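Local coordinates for protein omega transaminase (Pseudomonas sp., PDB 5LHA) that probably transfers amino groups between amines or beta-alanine and keto acids such as pyruvate, using a pyridoxal phosphate cofactor that shuttles through the pyridoxamine form, at residues A[17-20]-A[21-25]; A[120-123]-A[124-128]; A[199-202]-A[203-206]; A[65-68]-A[69-73]. All coordinates share one frame; numbering follows the deposited sequence.

Contact 1: A[17-20]-A[21-25]; sequences AEKK and FWHPM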
ATOM      1  N   ALA A  17      20.053  19.211 -35.263  1.00 45.55           N
ATOM      2  CA  ALA A  17      20.711  18.540 -34.143  1.00 42.25           C
ATOM      3  C   ALA A  17      19.907  17.338 -33.641  1.00 38.44           C
ATOM      4  O   ALA A  17      18.670  17.351 -33.612  1.00 35.86           O
ATOM      5  CB  ALA A  17      20.937  19.526 -32.996  1.00 42.42           C
ATOM      6  N   GLU A  18      20.628  16.296 -33.223  1.00 36.19           N
ATOM      7  CA  GLU A  18      19.991  15.122 -32.649  1.00 36.14           C
ATOM      8  C   GLU A  18      19.649  15.353 -31.180  1.00 32.92           C
ATOM      9  O   GLU A  18      20.365  16.041 -30.448  1.00 30.82           O
ATOM     10  CB  GLU A  18      20.862  13.877 -32.810  1.00 40.02           C
ATOM     11  CG  GLU A  18      20.153  12.611 -32.370  1.00 46.02           C
ATOM     12  CD  GLU A  18      18.851  12.388 -33.125  1.00 54.12           C
ATOM     13  OE1 GLU A  18      18.773  12.783 -34.315  1.00 58.45           O
ATOM     14  OE2 GLU A  18      17.899  11.843 -32.521  1.00 56.01           O
ATOM     15  N   LYS A  19      18.544  14.748 -30.753  1.00 31.01           N
ATOM     16  CA  LYS A  19      17.931  15.002 -29.454  1.00 26.85           C
ATOM     17  C   LYS A  19      18.268  13.865 -28.486  1.00 23.56           C
ATOM     18  O   LYS A  19      17.814  12.734 -28.662  1.00 19.52           O
ATOM     19  CB  LYS A  19      16.426  15.167 -29.632  1.00 26.31           C
ATOM     20  CG  LYS A  19      15.708  15.762 -28.443  1.00 27.06           C
ATOM     21  CD  LYS A  19      14.221  15.903 -28.726  1.00 26.84           C
ATOM     22  CE  LYS A  19      13.984  16.988 -29.758  1.00 26.74           C
ATOM     23  NZ  LYS A  19      12.536  17.195 -30.089  1.00 27.53           N
ATOM     24  N   LYS A  20      19.113  14.156 -27.496  1.00 24.81           N
ATOM     25  CA  LYS A  20      19.534  13.176 -26.502  1.00 24.97           C
ATOM     26  C   LYS A  20      18.825  13.353 -25.160  1.00 24.92           C
ATOM     27  O   LYS A  20      19.155  12.656 -24.195  1.00 23.41           O
ATOM     28  CB  LYS A  20      21.048  13.260 -26.294  1.00 26.25           C
ATOM     29  CG  LYS A  20      21.868  13.095 -27.557  1.00 27.43           C
ATOM     30  CD  LYS A  20      21.647  11.747 -28.213  1.00 30.80           C
ATOM     31  CE  LYS A  20      22.945  11.222 -28.833  1.00 32.02           C
ATOM     32  NZ  LYS A  20      23.627  12.233 -29.687  1.00 31.68           N
ATOM     33  N   PHE A  21      17.854  14.251 -25.077  1.00 23.97           N
ATOM     34  CA  PHE A  21      17.076  14.430 -23.866  1.00 24.38           C
ATOM     35  C   PHE A  21      15.608  14.161 -24.160  1.00 22.40           C
ATOM     36  O   PHE A  21      15.174  14.143 -25.320  1.00 21.09           O
ATOM     37  CB  PHE A  21      17.256  15.835 -23.273  1.00 23.71           C
ATOM     38  CG  PHE A  21      16.824  16.940 -24.185  1.00 25.59           C
ATOM     39  CD1 PHE A  21      15.510  17.389 -24.185  1.00 26.79           C
ATOM     40  CD2 PHE A  21      17.737  17.544 -25.036  1.00 27.47           C
ATOM     41  CE1 PHE A  21      15.113  18.407 -25.033  1.00 28.61           C
ATOM     42  CE2 PHE A  21      17.352  18.567 -25.883  1.00 27.95           C
ATOM     43  CZ  PHE A  21      16.038  19.003 -25.881  1.00 29.05           C
ATOM     44  N   TRP A  22      14.856  13.952 -23.083  1.00 22.08           N
ATOM     45  CA  TRP A  22      13.420  13.709 -23.140  1.00 18.06           C
ATOM     46  C   TRP A  22      12.631  14.953 -22.738  1.00 15.60           C
ATOM     47  O   TRP A  22      12.849  15.514 -21.658  1.00 17.62           O
ATOM     48  CB  TRP A  22      13.051  12.534 -22.236  1.00 17.80           C
ATOM     49  CG  TRP A  22      13.201  11.210 -22.900  1.00 17.10           C
ATOM     50  CD1 TRP A  22      13.137  10.963 -24.243  1.00 15.93           C
ATOM     51  CD2 TRP A  22      13.382   9.931 -22.264  1.00 17.24           C
ATOM     52  NE1 TRP A  22      13.288   9.618 -24.486  1.00 18.25           N
ATOM     53  CE2 TRP A  22      13.430   8.961 -23.291  1.00 18.23           C
ATOM     54  CE3 TRP A  22      13.502   9.513 -20.935  1.00 17.51           C
ATOM     55  CZ2 TRP A  22      13.600   7.598 -23.034  1.00 17.19           C
ATOM     56  CZ3 TRP A  22      13.673   8.140 -20.680  1.00 17.48           C
ATOM     57  CH2 TRP A  22      13.725   7.210 -21.730  1.00 15.43           C
ATOM     58  N   HIS A  23      11.686  15.354 -23.592  1.00 18.03           N
ATOM     59  CA  HIS A  23      10.773  16.446 -23.259  1.00 17.34           C
ATOM     60  C   HIS A  23       9.833  16.011 -22.155  1.00 19.32           C
ATOM     61  O   HIS A  23       9.092  15.035 -22.343  1.00 21.15           O
ATOM     62  CB  HIS A  23       9.908  16.864 -24.451  1.00 16.72           C
ATOM     63  CG  HIS A  23      10.638  17.589 -25.533  1.00 18.28           C
ATOM     64  ND1 HIS A  23      10.882  18.946 -25.485  1.00 19.51           N
ATOM     65  CD2 HIS A  23      11.130  17.159 -26.718  1.00 18.77           C
ATOM     66  CE1 HIS A  23      11.511  19.314 -26.588  1.00 19.63           C
ATOM     67  NE2 HIS A  23      11.676  18.248 -27.350  1.00 20.31           N
ATOM     68  N   PRO A  24       9.770  16.716 -21.030  1.00 18.94           N
ATOM     69  CA  PRO A  24       8.687  16.449 -20.090  1.00 20.96           C
ATOM     70  C   PRO A  24       7.351  16.732 -20.756  1.00 22.84           C
ATOM     71  O   PRO A  24       7.207  17.680 -21.537  1.00 21.57           O
ATOM     72  CB  PRO A  24       8.975  17.407 -18.930  1.00 19.39           C
ATOM     73  CG  PRO A  24      10.439  17.633 -18.996  1.00 18.07           C
ATOM     74  CD  PRO A  24      10.774  17.628 -20.461  1.00 19.25           C
ATOM     75  N   MET A  25       6.387  15.862 -20.450  1.00 23.36           N
ATOM     76  CA  MET A  25       4.983  15.987 -20.836  1.00 25.61           C
ATOM     77  C   MET A  25       4.756  15.860 -22.345  1.00 26.76           C
ATOM     78  O   MET A  25       3.829  16.467 -22.885  1.00 28.81           O
ATOM     79  CB  MET A  25       4.391  17.297 -20.303  1.00 25.55           C
ATOM     80  CG  MET A  25       4.708  17.516 -18.819  1.00 24.55           C
ATOM     81  SD  MET A  25       4.378  16.062 -17.811  1.00 23.32           S
ATOM     82  CE  MET A  25       4.837  16.668 -16.193  1.00 23.19           C
TER
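Lys-19 meets two rings in succession, laying its aliphatic part over Phe-21 and bringing its ammonium group to the edge of His-23. The first meeting is a CH-pi contact: CG of Lys-19 stands 4.1 Å from the centroid of the Phe-21 ring, only 11° off the ring normal, hence over the centre of one face. Phe-21 has chi1 61°, which sets its ring between its own backbone N and carbonyl carbon, turned back toward the lysine. Further out, the lysine chain bends at chi3; its side chain and that of His-23 cross at about a right angle, and the ammonium end arrives at the ring's edge. There NZ of Lys-19 donates to NE2 of His-23 at 3.1 Å, lying 5° from the ring plane, as expected for a donor directed at an sp2 ring nitrogen. Phe-21 also touches the histidine, its CE1 sitting 4.0 Å above one face of that ring and offset toward the rim. In the second shell, Lys-19 NZ bonds to Arg-33 O and Thr-36 OG1, while His-23 ND1 bonds to Thr-90 O of the second subunit. Lys-20 forms a salt bridge with Glu-104 of that subunit, and Phe-100 of the second subunit meets the Phe-21 ring edge-to-face. The N-terminal loop ahead of strand 26-27 is thus an interface element. With NE2 accepting from an ammonium group and ND1 facing a carbonyl oxygen, the imidazole is consistent with a neutral ring protonated on ND1, linking the lysine to the other subunit.

Contact 2: A[120-123]-A[124-128]; sequences FSSG and GSDAV. With PMP (4'-deoxy-4'-aminopyridoxal-5'-phosphate), chain E.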
ATOM      1  N   PHE A 120      13.193  24.861   2.680  1.00 29.98           N
ATOM      2  CA  PHE A 120      13.545  25.240   1.322  1.00 28.37           C
ATOM      3  C   PHE A 120      13.815  24.007   0.471  1.00 25.73           C
ATOM      4  O   PHE A 120      14.155  22.929   0.964  1.00 22.78           O
ATOM      5  CB  PHE A 120      14.780  26.150   1.315  1.00 29.09           C
ATOM      6  CG  PHE A 120      14.504  27.562   1.769  1.00 30.60           C
ATOM      7  CD1 PHE A 120      13.821  28.453   0.954  1.00 30.76           C
ATOM      8  CD2 PHE A 120      14.897  27.987   3.030  1.00 30.16           C
ATOM      9  CE1 PHE A 120      13.557  29.741   1.386  1.00 28.86           C
ATOM     10  CE2 PHE A 120      14.631  29.269   3.457  1.00 28.69           C
ATOM     11  CZ  PHE A 120      13.964  30.146   2.631  1.00 27.99           C
ATOM     12  N   SER A 121      13.669  24.192  -0.834  1.00 25.95           N
ATOM     13  CA  SER A 121      13.862  23.129  -1.805  1.00 25.17           C
ATOM     14  C   SER A 121      14.148  23.790  -3.150  1.00 24.75           C
ATOM     15  O   SER A 121      14.563  24.954  -3.195  1.00 26.45           O
ATOM     16  CB  SER A 121      12.642  22.188  -1.797  1.00 24.37           C
ATOM     17  OG  SER A 121      11.459  22.859  -2.211  1.00 21.30           O
ATOM     18  N   SER A 122      13.927  23.062  -4.246  1.00 25.07           N
ATOM     19  CA  SER A 122      14.341  23.534  -5.565  1.00 26.92           C
ATOM     20  C   SER A 122      13.212  23.654  -6.574  1.00 27.07           C
ATOM     21  O   SER A 122      13.452  24.147  -7.684  1.00 27.41           O
ATOM     22  CB  SER A 122      15.413  22.605  -6.148  1.00 29.03           C
ATOM     23  OG  SER A 122      16.577  22.604  -5.344  1.00 31.49           O
ATOM     24  N   GLY A 123      11.990  23.268  -6.220  1.00 26.19           N
ATOM     25  CA  GLY A 123      10.909  23.332  -7.185  1.00 24.32           C
ATOM     26  C   GLY A 123       9.590  23.032  -6.518  1.00 23.31           C
ATOM     27  O   GLY A 123       9.518  22.820  -5.307  1.00 24.43           O
ATOM     28  N   GLY A 124       8.532  23.054  -7.336  1.00 23.30           N
ATOM     29  CA  GLY A 124       7.183  22.877  -6.811  1.00 21.81           C
ATOM     30  C   GLY A 124       6.883  21.462  -6.348  1.00 21.43           C
ATOM     31  O   GLY A 124       6.214  21.265  -5.332  1.00 19.80           O
ATOM     32  N   SER A 125       7.343  20.459  -7.104  1.00 22.23           N
ATOM     33  CA  SER A 125       7.177  19.074  -6.680  1.00 20.43           C
ATOM     34  C   SER A 125       7.903  18.814  -5.370  1.00 21.25           C
ATOM     35  O   SER A 125       7.417  18.051  -4.529  1.00 17.92           O
ATOM     36  CB  SER A 125       7.688  18.123  -7.756  1.00 19.98           C
ATOM     37  OG  SER A 125       6.972  18.293  -8.957  1.00 21.87           O
ATOM     38  N   ASP A 126       9.095  19.404  -5.200  1.00 22.25           N
ATOM     39  CA  ASP A 126       9.780  19.343  -3.912  1.00 22.01           C
ATOM     40  C   ASP A 126       8.913  19.917  -2.810  1.00 21.46           C
ATOM     41  O   ASP A 126       8.835  19.358  -1.711  1.00 22.56           O
ATOM     42  CB  ASP A 126      11.102  20.114  -3.935  1.00 22.40           C
ATOM     43  CG  ASP A 126      12.080  19.616  -4.953  1.00 25.04           C
ATOM     44  OD1 ASP A 126      11.744  18.724  -5.756  1.00 28.12           O
ATOM     45  OD2 ASP A 126      13.228  20.120  -4.920  1.00 25.58           O
ATOM     46  N   ALA A 127       8.338  21.097  -3.053  1.00 22.17           N
ATOM     47  CA  ALA A 127       7.534  21.754  -2.028  1.00 21.95           C
ATOM     48  C   ALA A 127       6.331  20.906  -1.657  1.00 20.90           C
ATOM     49  O   ALA A 127       5.958  20.820  -0.484  1.00 16.98           O
ATOM     50  CB  ALA A 127       7.093  23.134  -2.511  1.00 22.32           C
ATOM     51  N   VAL A 128       5.732  20.248  -2.649  1.00 22.10           N
ATOM     52  CA  VAL A 128       4.586  19.384  -2.397  1.00 21.07           C
ATOM     53  C   VAL A 128       5.025  18.124  -1.661  1.00 21.18           C
ATOM     54  O   VAL A 128       4.434  17.742  -0.641  1.00 21.11           O
ATOM     55  CB  VAL A 128       3.864  19.063  -3.718  1.00 21.29           C
ATOM     56  CG1 VAL A 128       2.857  17.941  -3.516  1.00 22.41           C
ATOM     57  CG2 VAL A 128       3.186  20.326  -4.264  1.00 16.79           C
TER
HETATM   58  N1  PMP E 501       1.994  22.155  -8.146  1.00 22.49           N
HETATM   59  C2  PMP E 501       1.547  23.122  -9.033  1.00 22.12           C
HETATM   60  C2A PMP E 501       0.233  23.823  -8.820  1.00 21.84           C
HETATM   61  C3  PMP E 501       2.123  23.165 -10.295  1.00 24.25           C
HETATM   62  O3  PMP E 501       1.499  23.826 -11.318  1.00 21.07           O
HETATM   63  C4  PMP E 501       3.338  22.520 -10.521  1.00 26.24           C
HETATM   64  C4A PMP E 501       4.004  22.637 -11.876  1.00 27.87           C
HETATM   65  N4A PMP E 501       3.129  23.307 -12.816  1.00 29.55           N
HETATM   66  C5  PMP E 501       3.929  21.765  -9.506  1.00 24.64           C
HETATM   67  C6  PMP E 501       3.235  21.590  -8.310  1.00 23.60           C
HETATM   68  C5A PMP E 501       5.305  21.154  -9.724  1.00 23.74           C
HETATM   69  O4P PMP E 501       6.270  22.164  -9.970  1.00 21.95           O
HETATM   70  P   PMP E 501       7.745  21.839 -10.549  1.00 22.26           P
HETATM   71  O1P PMP E 501       7.608  21.722 -12.056  1.00 17.88           O
HETATM   72  O2P PMP E 501       8.655  23.003 -10.216  1.00 19.92           O
HETATM   73  O3P PMP E 501       8.312  20.546  -9.999  1.00 16.06           O
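The phosphate-binding turn of this fold type I enzyme joins strand 115-121 to helix 124-141, with Ser-121 and Ser-122 packing against Asp-126 as the chain enters the helix. Gly-123 occupies the N-cap position, and its carbonyl O accepts from Ala-127 N at 3.1 Å, closing the first helical turn. The first residues of the helix grip the phosphate of PMP. Gly-124 N donates to O2P at 2.9 Å with an N-H...O angle of 164°, a nearly straight bond. Ser-125 holds a second oxygen twice: its N reaches O3P at 3.1 Å and its OG reaches the same O3P at 2.8 Å. Val-160 N also bonds to that hydroxyl oxygen, and Thr-330 of the second subunit adds a further bond to the cofactor. An anion at the N-terminus of a helix is probably stabilised by the helix dipole as well. Behind the turn, Asp-126 ties the helix to the turn that follows the strand. Its chi1 of -60° brings the carboxylate back beside its own backbone N, and OD2 accepts from Ser-122 N at 3.1 Å, on the anti side and 27° out of the carboxylate plane. Its other oxygen, OD1, bonds to His-161 NE2 and lies close to the same atom of Asp-126 in the second subunit, a like-charge approach that the histidine bond may ease. OG of Ser-121 rests 3.3 Å from CB of Asp-126. Next to the cofactor, Gly-124 CA lies 3.4 Å from the ester oxygen O4P of PMP, with no side chain between them.

Contact 3: A[199-202]-A[203-206]; sequences CRDP and QALT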
ATOM      1  N   CYS A 199     -24.266  21.681 -12.626  1.00 36.74           N
ATOM      2  CA  CYS A 199     -24.687  22.851 -11.867  1.00 36.31           C
ATOM      3  C   CYS A 199     -23.885  24.072 -12.315  1.00 35.58           C
ATOM      4  O   CYS A 199     -22.656  24.100 -12.180  1.00 35.44           O
ATOM      5  CB  CYS A 199     -24.511  22.576 -10.375  1.00 35.76           C
ATOM      6  SG  CYS A 199     -25.090  23.856  -9.269  1.00 36.02           S
ATOM      7  N   ARG A 200     -24.579  25.087 -12.831  1.00 35.28           N
ATOM      8  CA  ARG A 200     -23.919  26.293 -13.314  1.00 33.85           C
ATOM      9  C   ARG A 200     -24.100  27.472 -12.362  1.00 33.98           C
ATOM     10  O   ARG A 200     -23.861  28.621 -12.754  1.00 35.79           O
ATOM     11  CB  ARG A 200     -24.432  26.663 -14.706  1.00 34.85           C
ATOM     12  CG  ARG A 200     -24.629  25.486 -15.657  1.00 34.96           C
ATOM     13  CD  ARG A 200     -23.391  24.631 -15.794  1.00 34.22           C
ATOM     14  NE  ARG A 200     -23.618  23.520 -16.707  1.00 34.20           N
ATOM     15  CZ  ARG A 200     -22.924  22.388 -16.698  1.00 35.69           C
ATOM     16  NH1 ARG A 200     -21.947  22.206 -15.817  1.00 34.15           N
ATOM     17  NH2 ARG A 200     -23.213  21.433 -17.574  1.00 38.64           N
ATOM     18  N   ASP A 201     -24.469  27.209 -11.108  1.00 31.99           N
ATOM     19  CA  ASP A 201     -24.666  28.253 -10.108  1.00 32.40           C
ATOM     20  C   ASP A 201     -23.606  28.108  -9.028  1.00 30.21           C
ATOM     21  O   ASP A 201     -23.506  27.042  -8.401  1.00 27.53           O
ATOM     22  CB  ASP A 201     -26.072  28.174  -9.502  1.00 35.06           C
ATOM     23  CG  ASP A 201     -26.299  29.186  -8.381  1.00 37.23           C
ATOM     24  OD1 ASP A 201     -25.726  29.014  -7.280  1.00 36.86           O
ATOM     25  OD2 ASP A 201     -27.073  30.148  -8.593  1.00 37.31           O
ATOM     26  N   PRO A 202     -22.801  29.148  -8.789  1.00 29.71           N
ATOM     27  CA  PRO A 202     -21.633  28.990  -7.899  1.00 29.80           C
ATOM     28  C   PRO A 202     -21.967  28.590  -6.468  1.00 30.82           C
ATOM     29  O   PRO A 202     -21.309  27.700  -5.919  1.00 31.10           O
ATOM     30  CB  PRO A 202     -20.970  30.372  -7.961  1.00 30.75           C
ATOM     31  CG  PRO A 202     -21.474  30.996  -9.223  1.00 31.44           C
ATOM     32  CD  PRO A 202     -22.877  30.495  -9.377  1.00 31.42           C
ATOM     33  N   GLN A 203     -22.943  29.241  -5.826  1.00 31.60           N
ATOM     34  CA  GLN A 203     -23.266  28.886  -4.445  1.00 33.03           C
ATOM     35  C   GLN A 203     -23.785  27.454  -4.354  1.00 33.21           C
ATOM     36  O   GLN A 203     -23.420  26.711  -3.435  1.00 34.03           O
ATOM     37  CB  GLN A 203     -24.283  29.872  -3.860  1.00 34.86           C
ATOM     38  CG  GLN A 203     -24.530  29.730  -2.350  1.00 35.40           C
ATOM     39  CD  GLN A 203     -25.394  28.521  -1.973  1.00 37.34           C
ATOM     40  OE1 GLN A 203     -26.381  28.208  -2.646  1.00 38.15           O
ATOM     41  NE2 GLN A 203     -25.017  27.835  -0.892  1.00 36.05           N
ATOM     42  N   ALA A 204     -24.642  27.049  -5.295  1.00 33.21           N
ATOM     43  CA  ALA A 204     -25.132  25.678  -5.287  1.00 34.67           C
ATOM     44  C   ALA A 204     -24.015  24.678  -5.570  1.00 34.79           C
ATOM     45  O   ALA A 204     -24.045  23.559  -5.047  1.00 35.36           O
ATOM     46  CB  ALA A 204     -26.265  25.522  -6.298  1.00 36.16           C
ATOM     47  N   LEU A 205     -23.029  25.061  -6.387  1.00 34.23           N
ATOM     48  CA  LEU A 205     -21.924  24.158  -6.713  1.00 33.59           C
ATOM     49  C   LEU A 205     -20.962  24.006  -5.539  1.00 33.27           C
ATOM     50  O   LEU A 205     -20.448  22.911  -5.287  1.00 34.96           O
ATOM     51  CB  LEU A 205     -21.184  24.654  -7.959  1.00 31.33           C
ATOM     52  CG  LEU A 205     -20.045  23.790  -8.508  1.00 29.30           C
ATOM     53  CD1 LEU A 205     -20.516  22.387  -8.889  1.00 29.31           C
ATOM     54  CD2 LEU A 205     -19.427  24.470  -9.700  1.00 29.27           C
ATOM     55  N   THR A 206     -20.650  25.106  -4.857  1.00 33.40           N
ATOM     56  CA  THR A 206     -19.852  25.017  -3.641  1.00 32.20           C
ATOM     57  C   THR A 206     -20.509  24.107  -2.615  1.00 30.23           C
ATOM     58  O   THR A 206     -19.836  23.274  -1.994  1.00 26.95           O
ATOM     59  CB  THR A 206     -19.642  26.409  -3.050  1.00 33.13           C
ATOM     60  OG1 THR A 206     -18.841  27.189  -3.943  1.00 33.86           O
ATOM     61  CG2 THR A 206     -18.962  26.330  -1.683  1.00 33.11           C
TER
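Cys-199 begins the approach to the helix by setting its sulfur against the first turn: SG lies 3.6 Å from CB of Ala-204 and 4.2 Å from CB of Leu-205. Its chi1 of -176° puts SG opposite the backbone N, on the carbonyl side, where it faces Ala-204 and Leu-205, and the contact is apolar packing beside the capped turn. After Arg-200, whose NH1 bonds back to Leu-192 O, comes the N-cap residue, Asp-201. Its carboxylate takes the role that a preceding turn of helix would otherwise fill: OD1 accepts from Ala-204 N at 3.0 Å. The N-H...O angle of 173° makes this bond almost straight, and the donor meets OD1 on the anti side, 17° from the carboxylate plane. A negative group here would also be expected to suit the positive end of the helix dipole. The carbonyl of the same aspartate accepts from Leu-205 N at 2.9 Å, so Asp-201 supplies the side-chain cap and also accepts the first main-chain bond of the helix. Pro-202 follows at the first helical position, where its ring nitrogen has no hydrogen to offer; its O accepts from Thr-206 N at 2.9 Å, continuing the helical pattern. Thr-206 OG1 also bonds to Asp-245 OD1. Helix 202-220 therefore starts against the loop that holds Pro-243 and Asp-245, while Thr-206 packs on Tyr-246 and Arg-249 of helix 246-256.

Contact 4: A[65-68]-A[69-73]; sequences VNIG and HNRAS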
ATOM      1  N   VAL A  65       8.181  33.032 -15.382  1.00 23.08           N
ATOM      2  CA  VAL A  65       9.044  34.174 -15.678  1.00 22.72           C
ATOM      3  C   VAL A  65       8.199  35.427 -15.495  1.00 22.27           C
ATOM      4  O   VAL A  65       7.900  36.142 -16.457  1.00 23.46           O
ATOM      5  CB  VAL A  65       9.647  34.066 -17.092  1.00 22.32           C
ATOM      6  CG1 VAL A  65      10.699  35.146 -17.324  1.00 20.15           C
ATOM      7  CG2 VAL A  65      10.246  32.692 -17.308  1.00 21.32           C
ATOM      8  N   ASN A  66       7.819  35.697 -14.243  1.00 21.61           N
ATOM      9  CA  ASN A  66       6.765  36.654 -13.929  1.00 24.85           C
ATOM     10  C   ASN A  66       7.241  38.097 -13.937  1.00 28.71           C
ATOM     11  O   ASN A  66       6.408  39.010 -14.003  1.00 29.33           O
ATOM     12  CB  ASN A  66       6.147  36.315 -12.574  1.00 25.24           C
ATOM     13  CG  ASN A  66       5.394  34.994 -12.596  1.00 24.90           C
ATOM     14  OD1 ASN A  66       5.335  34.318 -13.626  1.00 24.86           O
ATOM     15  ND2 ASN A  66       4.818  34.620 -11.467  1.00 18.55           N
ATOM     16  N   ILE A  67       8.551  38.328 -13.825  1.00 29.41           N
ATOM     17  CA  ILE A  67       9.110  39.670 -13.932  1.00 29.20           C
ATOM     18  C   ILE A  67       9.680  39.960 -15.312  1.00 30.87           C
ATOM     19  O   ILE A  67      10.223  41.053 -15.527  1.00 34.45           O
ATOM     20  CB  ILE A  67      10.193  39.911 -12.868  1.00 26.50           C
ATOM     21  CG1 ILE A  67      11.416  39.039 -13.166  1.00 23.31           C
ATOM     22  CG2 ILE A  67       9.617  39.653 -11.484  1.00 28.09           C
ATOM     23  CD1 ILE A  67      12.574  39.246 -12.220  1.00 21.37           C
ATOM     24  N   GLY A  68       9.628  39.003 -16.231  1.00 30.80           N
ATOM     25  CA  GLY A  68      10.196  39.169 -17.552  1.00 31.73           C
ATOM     26  C   GLY A  68      11.612  38.625 -17.659  1.00 31.13           C
ATOM     27  O   GLY A  68      12.326  38.452 -16.674  1.00 32.10           O
ATOM     28  N   HIS A  69      12.031  38.376 -18.893  1.00 30.53           N
ATOM     29  CA  HIS A  69      13.373  37.862 -19.110  1.00 32.45           C
ATOM     30  C   HIS A  69      14.409  38.973 -18.966  1.00 35.52           C
ATOM     31  O   HIS A  69      14.125  40.154 -19.192  1.00 37.36           O
ATOM     32  CB  HIS A  69      13.507  37.236 -20.501  1.00 30.39           C
ATOM     33  CG  HIS A  69      12.582  36.088 -20.750  1.00 27.76           C
ATOM     34  ND1 HIS A  69      12.898  34.793 -20.401  1.00 26.96           N
ATOM     35  CD2 HIS A  69      11.375  36.029 -21.361  1.00 27.21           C
ATOM     36  CE1 HIS A  69      11.908  33.989 -20.753  1.00 27.13           C
ATOM     37  NE2 HIS A  69      10.974  34.715 -21.341  1.00 27.71           N
ATOM     38  N   ASN A  70      15.615  38.580 -18.552  1.00 35.46           N
ATOM     39  CA  ASN A  70      16.810  39.428 -18.652  1.00 32.45           C
ATOM     40  C   ASN A  70      16.724  40.692 -17.789  1.00 31.13           C
ATOM     41  O   ASN A  70      17.180  41.765 -18.189  1.00 30.88           O
ATOM     42  CB  ASN A  70      17.099  39.785 -20.110  1.00 31.56           C
ATOM     43  CG  ASN A  70      18.577  39.964 -20.384  1.00 31.19           C
ATOM     44  OD1 ASN A  70      19.423  39.502 -19.624  1.00 31.37           O
ATOM     45  ND2 ASN A  70      18.896  40.614 -21.492  1.00 32.56           N
ATOM     46  N   ARG A  71      16.144  40.573 -16.595  1.00 29.79           N
ATOM     47  CA  ARG A  71      16.133  41.688 -15.645  1.00 30.89           C
ATOM     48  C   ARG A  71      17.533  41.888 -15.059  1.00 29.25           C
ATOM     49  O   ARG A  71      18.098  40.964 -14.460  1.00 27.12           O
ATOM     50  CB  ARG A  71      15.119  41.435 -14.531  1.00 32.96           C
ATOM     51  CG  ARG A  71      13.656  41.423 -14.985  1.00 34.42           C
ATOM     52  CD  ARG A  71      13.217  42.770 -15.565  1.00 36.74           C
ATOM     53  NE  ARG A  71      13.172  43.841 -14.572  1.00 37.46           N
ATOM     54  CZ  ARG A  71      12.076  44.218 -13.917  1.00 37.50           C
ATOM     55  NH1 ARG A  71      10.913  43.615 -14.140  1.00 37.97           N
ATOM     56  NH2 ARG A  71      12.140  45.205 -13.033  1.00 36.12           N
ATOM     57  N   ALA A  72      18.088  43.099 -15.226  1.00 29.62           N
ATOM     58  CA  ALA A  72      19.482  43.348 -14.856  1.00 26.47           C
ATOM     59  C   ALA A  72      19.711  43.163 -13.358  1.00 24.83           C
ATOM     60  O   ALA A  72      20.664  42.493 -12.946  1.00 24.23           O
ATOM     61  CB  ALA A  72      19.899  44.750 -15.302  1.00 26.29           C
ATOM     62  N   SER A  73      18.843  43.746 -12.528  1.00 25.91           N
ATOM     63  CA  SER A  73      19.016  43.678 -11.073  1.00 27.02           C
ATOM     64  C   SER A  73      19.112  42.236 -10.566  1.00 27.43           C
ATOM     65  O   SER A  73      19.905  41.939  -9.662  1.00 27.74           O
ATOM     66  CB  SER A  73      17.864  44.414 -10.386  1.00 28.73           C
ATOM     67  OG  SER A  73      16.621  43.795 -10.666  1.00 30.06           O
TER
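A type I beta turn from Val-65 to Gly-68 leads into helix 72-85, and two local contacts fold the following residues back on it: Val-65 with His-69, and Ile-67 with Arg-71. The turn itself is closed by a weak bond from Gly-68 N to Val-65 O, 3.3 Å long, after which Gly-68 takes a positive phi of 95° and sends the chain toward the helix. The first contact is CH-pi in character. CG1 of Val-65 is 3.8 Å from the centroid of the His-69 ring and 11° off its normal, so the methyl sits over the middle of one face. Outside the turn, NE2 of His-69 bonds to Asp-57 OD2 at the end of strand 54-57, which would help fix the ring's rotation, and Tyr-87 of the second subunit packs on both Val-65 and His-69. In the second contact the arginine doubles back. Bends at chi2 and chi3 curl the chain, bringing CG of Arg-71 to 3.7 Å from CD1 of Ile-67 while the guanidinium returns to the turn's backbone. The terminal nitrogen NH2 forms a salt bridge with Glu-351, so the group spans the turn and the region just after helix 335-350. The same helix covers Ile-67 through Val-344 and Ile-347. The bond to the turn is well aligned: NH1 of Arg-71 donates to Ile-67 O at 3.0 Å, in the carbonyl plane and on a lone pair, with the oxygen close to the guanidinium plane.

Along the chain the order is contact 1, contact 4, contact 2, contact 3, all in series and none touching another. Contacts 1 and 2 have centres 24 Å apart, contacts 2 and 4 21 Å, and contacts 1 and 4 26 Å; the N-terminal loop, the turn before helix 72-85 and the cofactor-binding helix start all lie at the interface with the second subunit of the tetrameric assembly. Contact 2 takes in the end of strand 115-121, one outermost strand of a seven-stranded sheet, and the start of helix 124-141. Contact 3 comes after strand 184-187, the other, and lies across the chain's centre from the rest, 34 Å from contact 2, touching no other chain.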